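PDB 4H51: aspartate aminotransferase from Leishmania major, which probably catalyses the reversible, pyridoxal-phosphate-dependent transfer of an amino group between L-aspartate and 2-oxoglutarate. Local coordinates for residues R68-L73 / A313-S318; V111-L116 / S292-L297; A126-R131 / E256-Q261; R342-E347 / A393-L398; E358-I361 / F367-L370. All blocks are in the same frame, centred on the assembly; numbering follows the deposited sequence.

Contact 1: residues R68-L73 / A313-S318; sequences RKAEQL and AHLILS
Ala-70 presents its methyl as a low bump that sits against Ile-316, with Leu-315 CD1 bordering it more loosely, where helices 65-76 and 307-318 of this fold type I aminotransferase cross. The axes of the two short segments pass 9.4 Å apart with 110° between their directions, a steep crossing that is consistent with so few residues, four in all, meeting. Ile-316 supplies the nearer wall. With its CG1 beside the backbone N (chi1 -67°), the ethyl arm lies against the Ala-70 methyl, Ile-316 CG1 being 3.8 Å and Ile-316 CD1 4.0 Å from Ala-70 CB. Leu-315 fills the complementary groove on the other helix, the shallow notch between Ala-70 and Leu-73 one turn apart. Its branch CD1 does this work alone, settling 4.0 Å from Leu-73 CB, while CD2 turns from the crossing.

On the far side of helix 65-76, Arg-68 and Glu-71 point their CB atoms away from helix 307-318 and meet the second subunit, where Arg-68 bonds to the carbonyl of that subunit's Leu-79. The crossing thus lies just behind the dimer interface. At the floor of the notch, Leu-315 CD1 rests against backbone rather than side chain, 3.7 Å from Ala-70 O.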
# COMPACT_ATOMS: atom_id res chain seq x y z
N ARG B 68 9.73 -10.21 18.03
CA ARG B 68 8.89 -11.12 18.81
C ARG B 68 8.49 -10.50 20.11
O ARG B 68 7.33 -10.59 20.46
CB ARG B 68 9.60 -12.45 19.12
CG ARG B 68 9.82 -13.31 17.93
CD ARG B 68 8.53 -13.70 17.27
NE ARG B 68 8.70 -14.90 16.46
CZ ARG B 68 8.02 -15.16 15.34
NH1 ARG B 68 7.12 -14.30 14.84
NH2 ARG B 68 8.24 -16.30 14.71
N LYS B 69 9.40 -9.81 20.79
CA LYS B 69 9.09 -9.10 22.02
C LYS B 69 8.08 -7.98 21.80
O LYS B 69 7.20 -7.77 22.61
CB LYS B 69 10.31 -8.42 22.64
CG LYS B 69 11.33 -9.32 23.29
CD LYS B 69 12.15 -8.51 24.29
CE LYS B 69 13.25 -9.34 24.89
NZ LYS B 69 14.12 -8.47 25.72
N ALA B 70 8.27 -7.24 20.71
CA ALA B 70 7.35 -6.16 20.35
C ALA B 70 5.94 -6.67 20.00
O ALA B 70 4.94 -5.96 20.28
CB ALA B 70 7.95 -5.34 19.19
N GLU B 71 5.82 -7.85 19.39
CA GLU B 71 4.48 -8.36 19.11
C GLU B 71 3.71 -8.57 20.44
O GLU B 71 2.53 -8.22 20.55
CB GLU B 71 4.48 -9.67 18.29
CG GLU B 71 4.77 -9.53 16.79
CD GLU B 71 3.52 -9.34 15.91
OE1 GLU B 71 2.43 -9.07 16.44
OE2 GLU B 71 3.62 -9.46 14.65
N GLN B 72 4.37 -9.11 21.45
CA GLN B 72 3.68 -9.33 22.73
C GLN B 72 3.31 -8.04 23.43
O GLN B 72 2.22 -7.93 24.04
CB GLN B 72 4.55 -10.18 23.66
CG GLN B 72 3.79 -10.70 24.87
CD GLN B 72 2.55 -11.54 24.55
OE1 GLN B 72 2.63 -12.59 23.90
NE2 GLN B 72 1.40 -11.09 25.04
N LEU B 73 4.20 -7.06 23.38
CA LEU B 73 3.94 -5.79 24.03
C LEU B 73 2.77 -5.08 23.37
O LEU B 73 1.92 -4.52 24.05
CB LEU B 73 5.22 -4.93 24.07
CG LEU B 73 6.31 -5.62 24.92
CD1 LEU B 73 7.59 -4.81 24.80
CD2 LEU B 73 5.87 -5.87 26.38
N ALA B 313 7.63 -1.30 14.69
CA ALA B 313 8.87 -0.53 14.52
C ALA B 313 8.92 0.63 15.48
O ALA B 313 9.96 0.95 16.07
CB ALA B 313 8.97 -0.03 13.11
N HIS B 314 7.79 1.30 15.67
CA HIS B 314 7.79 2.37 16.65
C HIS B 314 8.19 1.92 18.05
O HIS B 314 9.01 2.59 18.74
CB HIS B 314 6.43 3.06 16.74
CG HIS B 314 6.40 4.09 17.82
ND1 HIS B 314 5.75 3.90 18.99
CD2 HIS B 314 7.12 5.28 17.96
CE1 HIS B 314 5.97 4.96 19.79
NE2 HIS B 314 6.80 5.81 19.16
N LEU B 315 7.62 0.80 18.49
CA LEU B 315 7.94 0.24 19.80
C LEU B 315 9.42 -0.06 19.93
O LEU B 315 10.03 0.28 20.98
CB LEU B 315 7.11 -1.02 20.13
CG LEU B 315 5.70 -0.89 20.71
CD1 LEU B 315 5.20 -2.32 21.02
CD2 LEU B 315 5.64 -0.08 22.02
N ILE B 316 10.00 -0.65 18.89
CA ILE B 316 11.40 -1.04 18.88
C ILE B 316 12.33 0.20 18.85
O ILE B 316 13.35 0.23 19.50
CB ILE B 316 11.71 -1.99 17.69
CG1 ILE B 316 10.97 -3.35 17.91
CG2 ILE B 316 13.24 -2.10 17.46
CD1 ILE B 316 10.84 -4.23 16.67
N LEU B 317 11.96 1.22 18.10
CA LEU B 317 12.73 2.45 18.01
C LEU B 317 12.66 3.30 19.28
O LEU B 317 13.67 3.92 19.65
CB LEU B 317 12.23 3.29 16.83
CG LEU B 317 12.51 2.69 15.47
CD1 LEU B 317 11.99 3.59 14.33
CD2 LEU B 317 14.00 2.42 15.23
N SER B 318 11.50 3.35 19.91
CA SER B 318 11.27 4.32 21.00
C SER B 318 11.58 3.75 22.36
O SER B 318 11.96 4.50 23.25
CB SER B 318 9.83 4.79 20.98
OG SER B 318 8.96 3.70 21.12

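Contact 2: residues V111-L116 / S292-L297; sequences VAVQTL and SVMDSL
Met-294 hangs from helix 287-299 onto strand 110-116 and touches both Val-111 and Val-113, the two residues whose CB atoms point toward the helix. The segments run nearly side by side, their axes 9.3 Å apart and inclined by 15°. Val-293 comes first and leans on Leu-128 of helix 117-129. Met-294, extended beyond CG (chi2 179°), drops straight to the strand. Its sulfur sits over the fork of Val-113, with SD 3.9 Å from CG1 and 4.0 Å from CG2, and lies 4.1 Å from Val-111 CG2. The terminal methyl continues past the sulfur until Met-294 CE comes to 4.0 Å from Val-111 O.

Asp-295 approaches the same methyl from a different direction than the sulfur, its OD1 3.8 Å from Val-113 CG1; that oxygen is hydrogen-bonded with Ser-87 OG and merely rests against the valine. Ser-296 turns back to its own helix, where its OG donates to Val-293 O at 2.7 Å, an oxygen that also takes the amide of Leu-297. Leu-297 leans on Leu-124 of helix 117-129, which also touches Val-113. Strand 110-116, at one edge of the large mixed sheet beside antiparallel strand 274-280, thus has helix 287-299 on one side and, through Ala-112, helix 90-101 on the other.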
# COMPACT_ATOMS: atom_id res chain seq x y z
N VAL B 111 9.57 17.19 6.08
CA VAL B 111 8.19 16.76 5.88
C VAL B 111 8.26 15.27 5.57
O VAL B 111 9.09 14.83 4.73
CB VAL B 111 7.41 17.65 4.85
CG1 VAL B 111 8.22 17.91 3.61
CG2 VAL B 111 6.02 17.12 4.50
N ALA B 112 7.45 14.48 6.27
CA ALA B 112 7.54 13.03 6.13
C ALA B 112 6.18 12.36 6.28
O ALA B 112 5.34 12.84 7.05
CB ALA B 112 8.51 12.47 7.19
N VAL B 113 5.98 11.26 5.57
CA VAL B 113 4.81 10.41 5.69
C VAL B 113 5.26 8.96 5.78
O VAL B 113 6.38 8.59 5.29
CB VAL B 113 3.83 10.55 4.47
CG1 VAL B 113 3.18 11.95 4.39
CG2 VAL B 113 4.52 10.23 3.14
N GLN B 114 4.38 8.14 6.38
CA GLN B 114 4.50 6.71 6.33
C GLN B 114 4.12 6.21 4.93
O GLN B 114 3.19 6.73 4.29
CB GLN B 114 3.61 6.07 7.44
CG GLN B 114 3.62 4.55 7.46
CD GLN B 114 2.76 3.97 8.52
OE1 GLN B 114 2.46 4.66 9.49
NE2 GLN B 114 2.39 2.67 8.38
N THR B 115 4.82 5.20 4.46
CA THR B 115 4.61 4.64 3.13
C THR B 115 4.50 3.12 3.19
O THR B 115 4.80 2.51 4.20
CB THR B 115 5.79 4.97 2.20
OG1 THR B 115 7.01 4.42 2.79
CG2 THR B 115 5.91 6.52 2.00
N LEU B 116 4.11 2.51 2.06
CA LEU B 116 4.12 1.05 1.95
C LEU B 116 5.56 0.56 1.74
O LEU B 116 5.96 0.16 0.66
CB LEU B 116 3.19 0.58 0.83
CG LEU B 116 1.74 0.30 1.26
CD1 LEU B 116 1.69 -0.93 2.17
CD2 LEU B 116 1.05 1.51 1.92
N SER B 292 0.58 18.30 1.81
CA SER B 292 -0.77 18.26 1.22
C SER B 292 -0.76 17.50 -0.10
O SER B 292 -1.69 16.75 -0.45
CB SER B 292 -1.32 19.70 1.02
OG SER B 292 -0.78 20.30 -0.17
N VAL B 293 0.33 17.61 -0.82
CA VAL B 293 0.49 16.83 -2.05
C VAL B 293 0.72 15.35 -1.73
O VAL B 293 0.13 14.48 -2.35
CB VAL B 293 1.63 17.40 -2.93
CG1 VAL B 293 1.83 16.55 -4.17
CG2 VAL B 293 1.35 18.87 -3.32
N MET B 294 1.64 15.08 -0.81
CA MET B 294 1.91 13.70 -0.41
C MET B 294 0.60 12.99 0.02
O MET B 294 0.30 11.90 -0.48
CB MET B 294 2.90 13.66 0.75
CG MET B 294 4.34 14.10 0.43
SD MET B 294 5.32 14.01 1.94
CE MET B 294 7.01 14.30 1.37
N ASP B 295 -0.17 13.61 0.91
CA ASP B 295 -1.47 13.09 1.35
C ASP B 295 -2.48 12.92 0.19
O ASP B 295 -3.20 11.93 0.14
CB ASP B 295 -2.05 13.97 2.45
CG ASP B 295 -1.34 13.78 3.81
OD1 ASP B 295 -0.47 12.88 3.99
OD2 ASP B 295 -1.72 14.51 4.72
N SER B 296 -2.50 13.86 -0.74
CA SER B 296 -3.42 13.75 -1.85
C SER B 296 -3.06 12.51 -2.66
O SER B 296 -3.97 11.80 -3.08
CB SER B 296 -3.51 15.01 -2.75
OG SER B 296 -2.26 15.25 -3.40
N LEU B 297 -1.76 12.22 -2.81
CA LEU B 297 -1.32 11.07 -3.63
C LEU B 297 -1.66 9.79 -2.92
O LEU B 297 -2.13 8.80 -3.53
CB LEU B 297 0.18 11.17 -3.96
CG LEU B 297 0.61 12.31 -4.92
CD1 LEU B 297 2.08 12.58 -4.84
CD2 LEU B 297 0.16 12.06 -6.36

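Contact 3: residues A126-R131 / E256-Q261; sequences AKLLTR and EVLLAQ
Leu-129 and Leu-258 reach toward each other and meet tip to tip, joining the later part of helix 117-129 to strand 258-262 inside the large mixed sheet. The apolar contacts make up the whole of the interface. Leu-258 CD2 is the atom that does the touching. It lies 3.6 Å from Leu-129 CD1, 3.7 Å from Leu-129 CG and 3.9 Å from Leu-129 CD2, so that one methyl is seated against the entire branched end of its partner. The first torsion of Leu-258 (chi1 -170°) puts CG anti to the backbone N and carries both methyls outward from the strand to the helix. The second branch, Leu-258 CD1, serves Leu-128 more loosely, with 4.3 Å to Leu-128 CD2.

Polar interactions stay within each element or turn elsewhere. Thr-130 OG1 donates to Lys-127 O at 2.7 Å, in the carbonyl plane on a lone pair, and thereby ties its side chain back to the backbone about one turn earlier. Lys-127 forms a salt bridge with Glu-301, and the strand pairs through its backbone with strand 225-230. Trp-21 of the second subunit packs on both Leu-128 and Leu-129 and so extends the hydrocarbon cluster across the dimer interface. With three buried leucines and no polar group between them, helix and sheet are held here by close fit and exclusion of water, forces that set few directional limits.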
# COMPACT_ATOMS: atom_id res chain seq x y z
N ALA B 126 8.59 9.38 -6.43
CA ALA B 126 8.67 9.56 -7.88
C ALA B 126 7.46 10.33 -8.38
O ALA B 126 7.62 11.22 -9.22
CB ALA B 126 8.81 8.24 -8.62
N LYS B 127 6.27 10.03 -7.83
CA LYS B 127 5.06 10.80 -8.16
C LYS B 127 5.10 12.21 -7.64
O LYS B 127 4.76 13.15 -8.34
CB LYS B 127 3.79 10.07 -7.65
CG LYS B 127 3.55 8.75 -8.37
CD LYS B 127 2.29 8.00 -7.96
CE LYS B 127 2.52 6.50 -8.13
NZ LYS B 127 1.28 5.65 -8.20
N LEU B 128 5.51 12.38 -6.40
CA LEU B 128 5.61 13.74 -5.85
C LEU B 128 6.49 14.66 -6.73
O LEU B 128 6.20 15.85 -6.92
CB LEU B 128 6.17 13.68 -4.43
CG LEU B 128 6.46 15.00 -3.70
CD1 LEU B 128 5.18 15.80 -3.44
CD2 LEU B 128 7.16 14.70 -2.38
N LEU B 129 7.58 14.10 -7.22
CA LEU B 129 8.59 14.86 -7.99
C LEU B 129 8.02 15.33 -9.33
O LEU B 129 8.48 16.33 -9.87
CB LEU B 129 9.84 14.01 -8.19
CG LEU B 129 10.74 13.92 -6.95
CD1 LEU B 129 11.83 12.90 -7.09
CD2 LEU B 129 11.35 15.24 -6.50
N THR B 130 7.03 14.61 -9.86
CA THR B 130 6.35 15.06 -11.09
C THR B 130 5.56 16.35 -10.85
O THR B 130 5.14 16.99 -11.82
CB THR B 130 5.43 13.98 -11.70
OG1 THR B 130 4.22 13.81 -10.92
CG2 THR B 130 6.17 12.65 -11.82
N ARG B 131 5.37 16.76 -9.59
CA ARG B 131 4.73 18.05 -9.29
C ARG B 131 5.69 19.23 -9.16
O ARG B 131 5.24 20.36 -9.01
CB ARG B 131 3.89 17.94 -8.02
CG ARG B 131 2.92 16.76 -7.98
CD ARG B 131 1.93 16.88 -9.12
NE ARG B 131 1.10 15.70 -9.22
CZ ARG B 131 -0.03 15.54 -8.55
NH1 ARG B 131 -0.48 16.51 -7.73
NH2 ARG B 131 -0.72 14.42 -8.73
N GLU B 256 18.42 19.48 -0.56
CA GLU B 256 17.05 19.10 -0.24
C GLU B 256 16.80 17.61 -0.50
O GLU B 256 16.17 17.24 -1.50
CB GLU B 256 16.06 19.97 -1.00
CG GLU B 256 16.03 21.37 -0.39
CD GLU B 256 15.15 22.32 -1.15
OE1 GLU B 256 14.99 22.15 -2.38
OE2 GLU B 256 14.63 23.26 -0.52
N VAL B 257 17.30 16.80 0.41
CA VAL B 257 17.23 15.36 0.26
C VAL B 257 15.79 14.85 0.33
O VAL B 257 15.08 15.12 1.29
CB VAL B 257 18.03 14.71 1.38
CG1 VAL B 257 17.83 13.20 1.37
CG2 VAL B 257 19.50 15.12 1.27
N LEU B 258 15.38 14.12 -0.71
CA LEU B 258 14.22 13.29 -0.67
C LEU B 258 14.75 11.87 -0.39
O LEU B 258 15.75 11.43 -1.01
CB LEU B 258 13.49 13.30 -2.00
CG LEU B 258 12.10 12.65 -2.11
CD1 LEU B 258 11.12 13.37 -1.21
CD2 LEU B 258 11.56 12.62 -3.56
N LEU B 259 14.12 11.18 0.55
CA LEU B 259 14.60 9.86 1.01
C LEU B 259 13.46 8.85 1.23
O LEU B 259 12.45 9.15 1.88
CB LEU B 259 15.51 9.99 2.26
CG LEU B 259 16.33 8.76 2.70
CD1 LEU B 259 17.72 9.13 3.23
CD2 LEU B 259 15.51 8.01 3.73
N ALA B 260 13.66 7.65 0.64
CA ALA B 260 12.78 6.47 0.73
C ALA B 260 13.40 5.47 1.68
O ALA B 260 14.50 4.95 1.42
CB ALA B 260 12.63 5.82 -0.65
N GLN B 261 12.73 5.19 2.78
CA GLN B 261 13.27 4.34 3.83
C GLN B 261 12.46 3.07 3.98
O GLN B 261 11.23 3.10 3.95
CB GLN B 261 13.23 5.15 5.12
CG GLN B 261 13.62 4.45 6.38
CD GLN B 261 13.47 5.36 7.58
OE1 GLN B 261 12.37 5.85 7.84
NE2 GLN B 261 14.57 5.54 8.35

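Contact 4: residues R342-E347 / A393-L398; sequences RTVYDE and ANMAGL
Val-344 faces Met-395 and Leu-398 from helix 320-350, and its side chain can be traced outward from CB. That atom grazes the methionine tip, with 4.2 Å between Val-344 CB and Met-395 CE. Of the two branches, CG1 is anti to the backbone N (chi1 176°) and points aside, while CG2 takes the position beside that nitrogen and makes both close contacts. Val-344 CG2 lies 3.7 Å from Met-395 CE and the same 3.7 Å from Leu-398 CD1. Those two methyls are themselves about as far apart, so the three form a roughly equilateral triangle.

Met-395 gets there by a curled route: its chain bends at chi2 (-65°) and again at chi3 (-73°), which folds the terminal methyl round to the valine. Leu-398 instead crosses Val-344 at about a right angle and brings up one methyl.

Val-360 of helix 359-362 touches both Val-344 and Met-395, and Ala-403 of helix 400-416 adds to the apolar surroundings of Val-344. The contact joins the long helix to the 3-10 turn that follows strand 392-394, within the small domain of fold type I aminotransferases.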
# COMPACT_ATOMS: atom_id res chain seq x y z
N ARG B 342 33.56 -14.18 3.94
CA ARG B 342 34.91 -14.65 4.23
C ARG B 342 35.00 -16.15 3.95
O ARG B 342 35.99 -16.62 3.39
CB ARG B 342 35.29 -14.31 5.68
CG ARG B 342 36.56 -14.98 6.19
CD ARG B 342 37.80 -14.54 5.42
NE ARG B 342 38.00 -13.08 5.37
CZ ARG B 342 39.07 -12.49 4.81
NH1 ARG B 342 40.03 -13.22 4.23
NH2 ARG B 342 39.18 -11.17 4.82
N THR B 343 33.95 -16.90 4.26
CA THR B 343 33.96 -18.32 3.96
C THR B 343 34.04 -18.62 2.46
O THR B 343 34.76 -19.54 2.02
CB THR B 343 32.70 -19.00 4.52
OG1 THR B 343 32.64 -18.79 5.94
CG2 THR B 343 32.72 -20.44 4.23
N VAL B 344 33.25 -17.89 1.67
CA VAL B 344 33.28 -18.06 0.21
C VAL B 344 34.66 -17.69 -0.32
O VAL B 344 35.26 -18.46 -1.10
CB VAL B 344 32.20 -17.15 -0.48
CG1 VAL B 344 32.31 -17.25 -1.99
CG2 VAL B 344 30.81 -17.52 0.03
N TYR B 345 35.15 -16.54 0.12
CA TYR B 345 36.41 -15.99 -0.35
C TYR B 345 37.58 -16.90 -0.01
O TYR B 345 38.39 -17.16 -0.87
CB TYR B 345 36.62 -14.59 0.20
CG TYR B 345 37.97 -13.99 -0.10
CD1 TYR B 345 38.30 -13.55 -1.38
CD2 TYR B 345 38.91 -13.83 0.92
CE1 TYR B 345 39.54 -12.99 -1.64
CE2 TYR B 345 40.16 -13.30 0.66
CZ TYR B 345 40.46 -12.86 -0.61
OH TYR B 345 41.71 -12.32 -0.87
N ASP B 346 37.63 -17.42 1.22
CA ASP B 346 38.76 -18.29 1.62
C ASP B 346 38.78 -19.56 0.81
O ASP B 346 39.84 -20.13 0.53
CB ASP B 346 38.75 -18.60 3.13
CG ASP B 346 39.15 -17.42 3.97
OD1 ASP B 346 39.87 -16.53 3.48
OD2 ASP B 346 38.74 -17.34 5.15
N GLU B 347 37.59 -20.01 0.42
CA GLU B 347 37.47 -21.21 -0.37
C GLU B 347 37.84 -20.95 -1.82
O GLU B 347 38.48 -21.79 -2.45
CB GLU B 347 36.06 -21.77 -0.26
CG GLU B 347 35.80 -23.10 -0.93
CD GLU B 347 36.58 -24.28 -0.34
OE1 GLU B 347 37.41 -24.07 0.58
OE2 GLU B 347 36.36 -25.41 -0.81
N ALA B 393 24.20 -12.54 -5.85
CA ALA B 393 24.02 -13.59 -4.87
C ALA B 393 23.66 -12.94 -3.56
O ALA B 393 24.34 -12.01 -3.15
CB ALA B 393 25.32 -14.41 -4.68
N ASN B 394 22.59 -13.41 -2.92
CA ASN B 394 22.26 -13.02 -1.55
C ASN B 394 23.17 -13.75 -0.61
O ASN B 394 22.94 -14.88 -0.28
CB ASN B 394 20.80 -13.34 -1.24
CG ASN B 394 20.45 -13.08 0.18
OD1 ASN B 394 21.11 -12.28 0.84
ND2 ASN B 394 19.46 -13.83 0.71
N MET B 395 24.20 -13.07 -0.13
CA MET B 395 25.16 -13.66 0.76
C MET B 395 24.56 -13.88 2.12
O MET B 395 24.98 -14.77 2.84
CB MET B 395 26.44 -12.81 0.87
CG MET B 395 27.05 -12.41 -0.46
SD MET B 395 27.69 -13.81 -1.43
CE MET B 395 29.17 -14.29 -0.54
N ALA B 396 23.50 -13.14 2.44
CA ALA B 396 22.82 -13.33 3.72
C ALA B 396 21.95 -14.59 3.70
O ALA B 396 21.45 -15.01 4.74
CB ALA B 396 21.95 -12.11 4.01
N GLY B 397 21.81 -15.21 2.54
CA GLY B 397 21.07 -16.48 2.44
C GLY B 397 21.92 -17.71 2.63
O GLY B 397 21.40 -18.83 2.62
N LEU B 398 23.23 -17.50 2.77
CA LEU B 398 24.19 -18.58 2.89
C LEU B 398 24.29 -19.14 4.31
O LEU B 398 24.04 -18.46 5.30
CB LEU B 398 25.58 -18.10 2.49
CG LEU B 398 25.83 -17.81 1.04
CD1 LEU B 398 27.18 -17.09 0.86
CD2 LEU B 398 25.71 -19.07 0.17

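Contact 5: residues E358-I361 / F367-L370; sequences EHVI and FSFL
His-359 turns its imidazole to Leu-370 by a chi1 of 54°, which sets CG between the backbone N and the carbonyl carbon and swings the ring off the short helix toward the residue following strand 367-369. In this pose NE2 donates to Leu-370 O at 2.9 Å, and the N-H points fairly straight at the oxygen (151°). The acceptor is met from above its carbonyl plane, the donor standing 51° out of it, and the oxygen is itself somewhat tilted from the plane of the ring. A second carbonyl borders the same edge of the imidazole: His-359 CD2 lies 3.4 Å from Phe-369 O. Two successive backbone oxygens thus line one rim of the ring, while Trp-357 meets it as a second aromatic.

The elements joined are close in sequence. The short helix 359-362 packs on the strand that, paired antiparallel with 392-394, forms the little sheet of the small domain. Gln-363, just past the helix, accepts from the backbone N of Phe-369 through OE1 and has a weaker bond with the Ser-368 hydroxyl.

The apolar contact is made by Leu-370 and Val-360. Leu-370 starts with its CB directed away from the helix, yet its branch swings back until CD2 is 4.3 Å from Val-360 CG2. Separately, Ser-368 OG, anti to its own backbone N, makes a loose van der Waals approach to the helix backbone, 4.1 Å from Val-360 CA.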
# COMPACT_ATOMS: atom_id res chain seq x y z
N GLU B 358 38.53 -10.70 -4.40
CA GLU B 358 38.48 -9.81 -3.24
C GLU B 358 37.18 -9.01 -3.18
O GLU B 358 36.77 -8.53 -2.13
CB GLU B 358 39.71 -8.90 -3.20
CG GLU B 358 41.01 -9.63 -2.77
CD GLU B 358 41.61 -10.57 -3.83
OE1 GLU B 358 41.58 -10.23 -5.04
OE2 GLU B 358 42.12 -11.66 -3.47
N HIS B 359 36.51 -8.86 -4.31
CA HIS B 359 35.21 -8.22 -4.29
C HIS B 359 34.23 -8.91 -3.37
O HIS B 359 33.33 -8.25 -2.82
CB HIS B 359 34.63 -8.02 -5.68
CG HIS B 359 34.55 -9.28 -6.51
ND1 HIS B 359 35.63 -9.87 -7.05
CD2 HIS B 359 33.44 -10.00 -6.98
CE1 HIS B 359 35.24 -10.94 -7.76
NE2 HIS B 359 33.89 -11.01 -7.73
N VAL B 360 34.37 -10.23 -3.22
CA VAL B 360 33.50 -11.02 -2.37
C VAL B 360 33.52 -10.50 -0.93
O VAL B 360 32.47 -10.34 -0.31
CB VAL B 360 33.86 -12.51 -2.40
CG1 VAL B 360 32.98 -13.28 -1.44
CG2 VAL B 360 33.76 -13.08 -3.82
N ILE B 361 34.71 -10.23 -0.41
CA ILE B 361 34.84 -9.69 0.95
C ILE B 361 34.75 -8.17 1.01
O ILE B 361 34.41 -7.61 2.05
CB ILE B 361 36.11 -10.22 1.69
CG1 ILE B 361 37.37 -10.11 0.82
CG2 ILE B 361 35.95 -11.66 2.10
CD1 ILE B 361 38.65 -10.41 1.59
N PHE B 367 24.22 -8.40 -0.77
CA PHE B 367 24.63 -9.02 -2.03
C PHE B 367 26.14 -9.05 -2.33
O PHE B 367 26.97 -8.29 -1.76
CB PHE B 367 23.90 -8.32 -3.15
CG PHE B 367 22.41 -8.33 -3.02
CD1 PHE B 367 21.68 -9.51 -3.20
CD2 PHE B 367 21.71 -7.16 -2.78
CE1 PHE B 367 20.29 -9.51 -3.12
CE2 PHE B 367 20.31 -7.16 -2.70
CZ PHE B 367 19.60 -8.33 -2.87
N SER B 368 26.49 -9.98 -3.23
CA SER B 368 27.74 -9.99 -3.98
C SER B 368 27.30 -9.95 -5.47
O SER B 368 26.37 -10.66 -5.88
CB SER B 368 28.49 -11.26 -3.62
OG SER B 368 29.82 -11.39 -4.11
N PHE B 369 27.91 -9.06 -6.26
CA PHE B 369 27.87 -9.14 -7.71
C PHE B 369 29.15 -9.91 -8.10
O PHE B 369 30.24 -9.35 -8.01
CB PHE B 369 27.87 -7.71 -8.27
CG PHE B 369 26.97 -7.50 -9.44
CD1 PHE B 369 25.68 -7.99 -9.43
CD2 PHE B 369 27.37 -6.73 -10.51
CE1 PHE B 369 24.83 -7.79 -10.49
CE2 PHE B 369 26.52 -6.54 -11.57
CZ PHE B 369 25.25 -7.05 -11.57
N LEU B 370 29.03 -11.18 -8.47
CA LEU B 370 30.18 -12.07 -8.49
C LEU B 370 31.06 -11.90 -9.73
O LEU B 370 32.20 -12.27 -9.70
CB LEU B 370 29.75 -13.55 -8.38
CG LEU B 370 29.04 -13.90 -7.09
CD1 LEU B 370 28.36 -15.27 -7.16
CD2 LEU B 370 30.05 -13.85 -5.95

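Overall arrangement
The contacts form two clusters and one outlier. Contacts 2 and 3, centres about 10 Å apart, both reach the large mixed sheet and touch where Leu-128 packs on Val-293 and Met-294. Contacts 4 and 5, centres about 8 Å apart, share the two-stranded sheet and are linked by Tyr-345 OH and Glu-358 OE2. The clusters lie on opposite sides of the chain's centre, contacts 2 and 4 about 39 Å apart between centres. Contact 1, about 24 Å from contact 2 between centres, touches the second subunit, as do contacts 2 and 3. Lys-265, bearing the pyridoxal phosphate, follows soon after strand 258-262, and Met-267, two residues further along the chain, packs on Ile-316 of contact 1.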